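Local coordinates for protein DNA ligase (Aquifex aeolicus, PDB 3QWU) that probably acts as an ATP-dependent polynucleotide ligase of the nucleotidyltransferase type, and binds adenosine and calcium, at residues T108-P113 against K313-A318; I293-F296 against V302-T305; R335-E338 against Y343-L346. One frame throughout, in Å; residues are numbered along the deposited sequence.

Interaction 1 is a small buried polar contact between helices 106-115 and 313-325, far apart in sequence; it joins the RNA ligase region to the C-terminal region. Interactions 2 and 3 are larger, partly buried and short in sequence range, and both lie within the C-terminal region and reach one three-stranded antiparallel sheet. Interaction 2 ties helix 276-299 to the start of strand 303-310 through a side-chain amide, whereas interaction 3 is a hairpin with backbone bonds, a leucine pair and charged side chains, some of them exposed. Interactions 1 and 3 touch where Ala316 and Lys313 pack on Leu337; interactions 2 and 3 meet where Arg335 packs against Tyr303 and Thr305.

Interaction 1 (T108-P113 against K313-A318)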
# COMPACT_ATOMS: atom_id res chain seq x y z
N THR A 108 -27.51 11.37 11.61
CA THR A 108 -28.52 10.33 11.30
C THR A 108 -29.66 10.37 12.32
O THR A 108 -30.82 10.30 11.93
CB THR A 108 -27.92 8.88 11.26
OG1 THR A 108 -26.66 8.90 10.58
CG2 THR A 108 -28.94 7.84 10.63
N THR A 109 -29.36 10.47 13.60
CA THR A 109 -30.42 10.59 14.63
C THR A 109 -31.30 11.85 14.47
O THR A 109 -32.50 11.77 14.64
CB THR A 109 -29.85 10.62 16.07
OG1 THR A 109 -29.08 9.45 16.27
CG2 THR A 109 -30.99 10.69 17.12
N ASP A 110 -30.69 12.99 14.18
CA ASP A 110 -31.44 14.24 13.91
C ASP A 110 -32.39 14.07 12.72
O ASP A 110 -33.52 14.54 12.71
CB ASP A 110 -30.42 15.35 13.59
CG ASP A 110 -31.07 16.66 13.18
OD1 ASP A 110 -31.65 16.70 12.08
OD2 ASP A 110 -31.00 17.64 13.95
N ARG A 111 -31.94 13.40 11.70
CA ARG A 111 -32.72 13.34 10.48
C ARG A 111 -33.66 12.12 10.33
O ARG A 111 -34.35 12.03 9.33
CB ARG A 111 -31.79 13.42 9.29
CG ARG A 111 -30.98 14.70 9.22
CD ARG A 111 -31.84 15.91 9.01
NE ARG A 111 -32.69 15.75 7.84
CZ ARG A 111 -32.29 15.91 6.59
NH1 ARG A 111 -33.13 15.69 5.61
NH2 ARG A 111 -31.05 16.28 6.32
N LEU A 112 -33.72 11.22 11.32
CA LEU A 112 -34.63 10.05 11.29
C LEU A 112 -36.05 10.36 10.80
O LEU A 112 -36.58 9.67 9.93
CB LEU A 112 -34.68 9.39 12.67
CG LEU A 112 -33.44 8.57 13.05
CD1 LEU A 112 -33.63 7.81 14.42
CD2 LEU A 112 -33.05 7.60 11.94
N PRO A 113 -36.66 11.43 11.31
CA PRO A 113 -38.04 11.73 10.87
C PRO A 113 -38.21 12.12 9.40
O PRO A 113 -39.23 11.86 8.79
CB PRO A 113 -38.47 12.89 11.79
CG PRO A 113 -37.52 12.75 13.05
CD PRO A 113 -36.23 12.30 12.42
N LYS A 313 -29.58 22.76 15.35
CA LYS A 313 -28.20 23.28 15.48
C LYS A 313 -27.32 22.52 16.47
O LYS A 313 -26.21 22.19 16.15
CB LYS A 313 -28.21 24.75 15.90
CG LYS A 313 -26.96 25.49 15.48
CD LYS A 313 -26.76 26.76 16.31
CE LYS A 313 -25.45 27.45 15.96
NZ LYS A 313 -25.12 28.54 16.95
N GLU A 314 -27.80 22.25 17.66
CA GLU A 314 -26.97 21.51 18.61
C GLU A 314 -26.40 20.20 17.96
O GLU A 314 -25.28 19.81 18.23
CB GLU A 314 -27.75 21.21 19.91
CG GLU A 314 -28.72 19.98 19.81
CD GLU A 314 -29.86 20.01 20.84
OE1 GLU A 314 -30.75 20.89 20.71
OE2 GLU A 314 -29.90 19.15 21.77
N ASN A 315 -27.20 19.57 17.10
CA ASN A 315 -26.81 18.34 16.40
C ASN A 315 -25.70 18.49 15.36
O ASN A 315 -24.90 17.56 15.18
CB ASN A 315 -28.03 17.69 15.75
CG ASN A 315 -28.96 17.12 16.77
OD1 ASN A 315 -28.54 16.83 17.88
ND2 ASN A 315 -30.23 16.94 16.40
N ALA A 316 -25.63 19.65 14.72
CA ALA A 316 -24.57 19.91 13.78
C ALA A 316 -23.31 20.14 14.54
O ALA A 316 -22.27 19.65 14.14
CB ALA A 316 -24.88 21.08 12.92
N ILE A 317 -23.40 20.87 15.66
CA ILE A 317 -22.24 21.10 16.52
C ILE A 317 -21.77 19.77 17.08
O ILE A 317 -20.58 19.48 17.03
CB ILE A 317 -22.50 22.11 17.68
CG1 ILE A 317 -22.61 23.55 17.13
CG2 ILE A 317 -21.39 22.05 18.78
CD1 ILE A 317 -21.26 24.23 16.79
N ALA A 318 -22.70 18.94 17.56
CA ALA A 318 -22.36 17.61 18.08
C ALA A 318 -21.68 16.75 17.00
O ALA A 318 -20.75 15.97 17.31
CB ALA A 318 -23.59 16.91 18.63
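Asp110 and Asn315 carry the whole contact, and its polar part is one hydrogen bond: Asn315 ND2 donates to Asp110 OD2 over 2.7 Å with an N-H...O angle of 179°. The donor uses the anti lone pair of OD2, and the oxygen lies practically in the amide plane. The carboxylate and amide planes themselves stand 86° apart. Asp110 turns its CG anti to the backbone N (chi1 175°), which brings OD2 to Asn315 ND2. Because one helix belongs to the RNA ligase region and the other to the OB-clan C-terminal region, this bond bridges the two parts of the chain. Backbone donors add to it: OD1 accepts from Arg311 N and OD2 from Lys312 N, so both oxygens of this buried acid have main-chain partners, an arrangement likely to stabilise its negative charge. The apolar part is slight. Asp110 CB comes within 4.0 Å of Asn315 CB, and Phe310 of strand 303-310 packs against both side chains. Arg111, next to Asp110 in the chain, forms salt bridges with Asp151 and Asp114.

Interaction 2 (I293-F296 against V302-T305); sequences IEQF and VYKT
Gln295 lays its amide over one face of the Tyr303 ring: NE2 sits 3.6 Å above the plane, over the ring centre, and the two planes are only 21° apart, a stack and not an N-H pointing into the ring. In the plane of that ring, at its edge, lies Thr305 OG1. Tyr303 holds its CG between its own N and carbonyl carbon (chi1 66°), which places the ring next to the backbone that the same amide engages. Tyr303 N donates to Gln295 OE1 at 2.9 Å and 169°, approaching from above the carbonyl plane. In return, Gln295 NE2 gives a more bent bond to Tyr303 O at 2.9 Å. Gln295 OE1 and Tyr303 O, both acceptors, are 3.0 Å apart, and Lys245 NZ donates to the latter and weakly to the former, which would ease their repulsion. Beside them Phe296 CB packs on Val302 CG2 at 3.9 Å. With an alanine here instead of Gln295, Tyr303 N would probably lose this acceptor, Tyr303 O one of its donors, and the ring the amide over its face. The arrangement is a helix-to-strand connection in which a glutamine from helix 276-299 pairs with the backbone at the start of an outer strand of the three-stranded sheet.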
# COMPACT_ATOMS: atom_id res chain seq x y z
N ILE A 293 -2.82 17.56 -5.89
CA ILE A 293 -1.76 18.53 -6.19
C ILE A 293 -2.27 19.86 -6.73
O ILE A 293 -1.79 20.94 -6.33
CB ILE A 293 -0.73 17.97 -7.17
CG1 ILE A 293 0.14 16.93 -6.45
CG2 ILE A 293 0.15 19.06 -7.79
CD1 ILE A 293 0.61 15.83 -7.37
N GLU A 294 -3.21 19.82 -7.68
CA GLU A 294 -3.85 21.09 -8.14
C GLU A 294 -4.51 21.83 -6.95
O GLU A 294 -4.38 23.05 -6.87
CB GLU A 294 -4.90 20.87 -9.25
CG GLU A 294 -4.27 20.63 -10.67
CD GLU A 294 -5.24 19.91 -11.62
OE1 GLU A 294 -6.25 19.40 -11.15
OE2 GLU A 294 -4.99 19.86 -12.84
N GLN A 295 -5.19 21.11 -6.06
CA GLN A 295 -5.88 21.75 -4.96
C GLN A 295 -4.83 22.37 -4.00
O GLN A 295 -5.00 23.52 -3.56
CB GLN A 295 -6.80 20.79 -4.24
CG GLN A 295 -7.67 21.42 -3.15
CD GLN A 295 -8.38 20.41 -2.23
OE1 GLN A 295 -7.76 19.47 -1.66
NE2 GLN A 295 -9.68 20.61 -2.05
N PHE A 296 -3.76 21.63 -3.75
CA PHE A 296 -2.65 22.14 -2.96
C PHE A 296 -2.03 23.40 -3.53
O PHE A 296 -1.73 24.34 -2.78
CB PHE A 296 -1.52 21.12 -2.78
CG PHE A 296 -0.40 21.65 -1.95
CD1 PHE A 296 0.79 22.03 -2.52
CD2 PHE A 296 -0.59 21.88 -0.59
CE1 PHE A 296 1.82 22.58 -1.74
CE2 PHE A 296 0.41 22.42 0.18
CZ PHE A 296 1.63 22.76 -0.39
N VAL A 302 -4.69 20.45 1.40
CA VAL A 302 -5.39 19.33 0.76
C VAL A 302 -6.55 18.90 1.67
O VAL A 302 -6.35 18.49 2.82
CB VAL A 302 -4.46 18.16 0.49
CG1 VAL A 302 -5.29 16.94 -0.02
CG2 VAL A 302 -3.41 18.56 -0.48
N TYR A 303 -7.76 18.99 1.16
CA TYR A 303 -8.94 18.78 1.97
C TYR A 303 -10.15 18.33 1.12
O TYR A 303 -10.18 18.58 -0.10
CB TYR A 303 -9.26 20.09 2.73
CG TYR A 303 -9.67 21.25 1.86
CD1 TYR A 303 -8.75 22.20 1.44
CD2 TYR A 303 -11.01 21.43 1.48
CE1 TYR A 303 -9.13 23.27 0.63
CE2 TYR A 303 -11.38 22.52 0.67
CZ TYR A 303 -10.43 23.42 0.26
OH TYR A 303 -10.77 24.49 -0.51
N LYS A 304 -11.11 17.67 1.77
CA LYS A 304 -12.42 17.34 1.16
C LYS A 304 -13.50 18.17 1.82
O LYS A 304 -13.49 18.30 3.02
CB LYS A 304 -12.79 15.87 1.36
CG LYS A 304 -11.89 14.87 0.67
CD LYS A 304 -12.63 13.54 0.40
CE LYS A 304 -11.74 12.32 0.43
NZ LYS A 304 -12.49 11.20 -0.05
N THR A 305 -14.42 18.74 1.06
CA THR A 305 -15.51 19.52 1.66
C THR A 305 -16.74 18.64 1.74
O THR A 305 -17.03 17.91 0.82
CB THR A 305 -15.80 20.87 0.87
OG1 THR A 305 -14.69 21.79 1.03
CG2 THR A 305 -17.08 21.57 1.38

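Interaction 3 (R335-E338 against Y343-L346)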
# COMPACT_ATOMS: atom_id res chain seq x y z
N ARG A 335 -16.83 25.45 7.88
CA ARG A 335 -16.91 26.64 7.01
C ARG A 335 -18.18 27.43 7.27
O ARG A 335 -18.11 28.61 7.58
CB ARG A 335 -16.86 26.28 5.53
CG ARG A 335 -15.77 25.32 5.13
CD ARG A 335 -16.05 24.74 3.73
NE ARG A 335 -15.89 25.71 2.66
CZ ARG A 335 -14.75 26.00 2.04
NH1 ARG A 335 -13.59 25.40 2.36
NH2 ARG A 335 -14.76 26.91 1.07
N ARG A 336 -19.33 26.77 7.17
CA ARG A 336 -20.65 27.43 7.27
C ARG A 336 -21.62 26.66 8.20
O ARG A 336 -21.75 25.44 8.09
CB ARG A 336 -21.31 27.52 5.88
CG ARG A 336 -21.10 28.81 5.11
CD ARG A 336 -21.88 28.82 3.77
NE ARG A 336 -23.33 28.86 3.99
CZ ARG A 336 -24.21 27.95 3.53
NH1 ARG A 336 -23.84 26.90 2.79
NH2 ARG A 336 -25.51 28.12 3.80
N LEU A 337 -22.28 27.39 9.10
CA LEU A 337 -23.41 26.89 9.87
C LEU A 337 -24.48 27.98 9.90
O LEU A 337 -24.41 28.94 10.65
CB LEU A 337 -23.00 26.48 11.28
CG LEU A 337 -24.03 25.70 12.13
CD1 LEU A 337 -24.71 24.48 11.42
CD2 LEU A 337 -23.38 25.26 13.43
N GLU A 338 -25.49 27.79 9.06
CA GLU A 338 -26.47 28.82 8.73
C GLU A 338 -27.90 28.24 8.64
O GLU A 338 -28.11 27.20 8.01
CB GLU A 338 -26.14 29.35 7.34
CG GLU A 338 -25.42 30.66 7.23
CD GLU A 338 -25.59 31.20 5.81
OE1 GLU A 338 -25.38 30.43 4.82
OE2 GLU A 338 -25.98 32.38 5.67
N TYR A 343 -33.99 24.13 8.16
CA TYR A 343 -32.82 23.35 8.55
C TYR A 343 -31.62 24.24 8.74
O TYR A 343 -31.50 25.29 8.12
CB TYR A 343 -32.50 22.29 7.50
CG TYR A 343 -33.61 21.31 7.29
CD1 TYR A 343 -33.66 20.12 8.00
CD2 TYR A 343 -34.64 21.58 6.39
CE1 TYR A 343 -34.72 19.20 7.82
CE2 TYR A 343 -35.70 20.65 6.19
CZ TYR A 343 -35.73 19.47 6.91
OH TYR A 343 -36.78 18.57 6.74
N TRP A 344 -30.73 23.81 9.63
CA TRP A 344 -29.39 24.36 9.72
C TRP A 344 -28.48 23.68 8.67
O TRP A 344 -28.31 22.46 8.71
CB TRP A 344 -28.88 24.14 11.13
CG TRP A 344 -29.60 25.00 12.06
CD1 TRP A 344 -30.79 24.72 12.71
CD2 TRP A 344 -29.25 26.33 12.44
NE1 TRP A 344 -31.16 25.79 13.48
CE2 TRP A 344 -30.24 26.80 13.33
CE3 TRP A 344 -28.18 27.18 12.11
CZ2 TRP A 344 -30.20 28.06 13.91
CZ3 TRP A 344 -28.13 28.45 12.69
CH2 TRP A 344 -29.14 28.88 13.58
N ARG A 345 -27.94 24.45 7.73
CA ARG A 345 -26.99 23.89 6.76
C ARG A 345 -25.55 23.86 7.32
O ARG A 345 -25.06 24.87 7.83
CB ARG A 345 -27.02 24.70 5.46
CG ARG A 345 -25.86 24.45 4.56
CD ARG A 345 -25.87 23.07 4.03
NE ARG A 345 -27.01 22.86 3.16
CZ ARG A 345 -27.26 21.74 2.51
NH1 ARG A 345 -26.48 20.67 2.65
NH2 ARG A 345 -28.33 21.67 1.74
N LEU A 346 -24.91 22.70 7.27
CA LEU A 346 -23.50 22.59 7.68
C LEU A 346 -22.61 22.28 6.49
O LEU A 346 -22.91 21.39 5.68
CB LEU A 346 -23.30 21.52 8.73
CG LEU A 346 -21.86 21.34 9.22
CD1 LEU A 346 -21.36 22.57 10.00
CD2 LEU A 346 -21.84 20.11 10.09
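Glu338 OE1 is gripped side-on by two nitrogens of Arg336, whose guanidinium also rests against Arg345 on the facing strand. Arg336 NE approaches this oxygen to 2.7 Å and Arg336 NH2 to 2.5 Å, both on the anti side of the carboxylate and nearly in the guanidinium plane. The arginine chain bends at chi3 (67°), and its NH1 comes to 3.6 Å from Arg345 CG, meeting the aliphatic part of that side chain. Across the strands, Glu338 and Arg345 form a hydrogen-bonded antiparallel pair: Arg345 N donates to Glu338 O at 2.8 Å, and Glu338 N to Arg345 O at 3.2 Å. The neighbouring pair, Leu337 with Leu346, is non-hydrogen-bonded; their CD1 atoms meet at 4.1 Å, while Leu337 CA makes a C-H...O contact to Arg345 O at 3.3 Å. Trp344 adds its ring, with CE3 3.6 Å from Glu338 C. The two segments are antiparallel, 178° between their N-to-C directions, and Arg335 and Arg336 both face Glu347 in a classic beta bulge of this hairpin. Arg336 NH1 pairs with Glu347, Arg345 NE with Glu340 and Arg345 NH1 with Glu137. The chemistry is thus divided: Leu337 packs on helix 313-325 and Leu346 on Phe310 of strand 303-310, whereas on the face of Glu338 and Arg345, with the Arg336 guanidinium beside them, the acids probably offset the like charges of the two arginines.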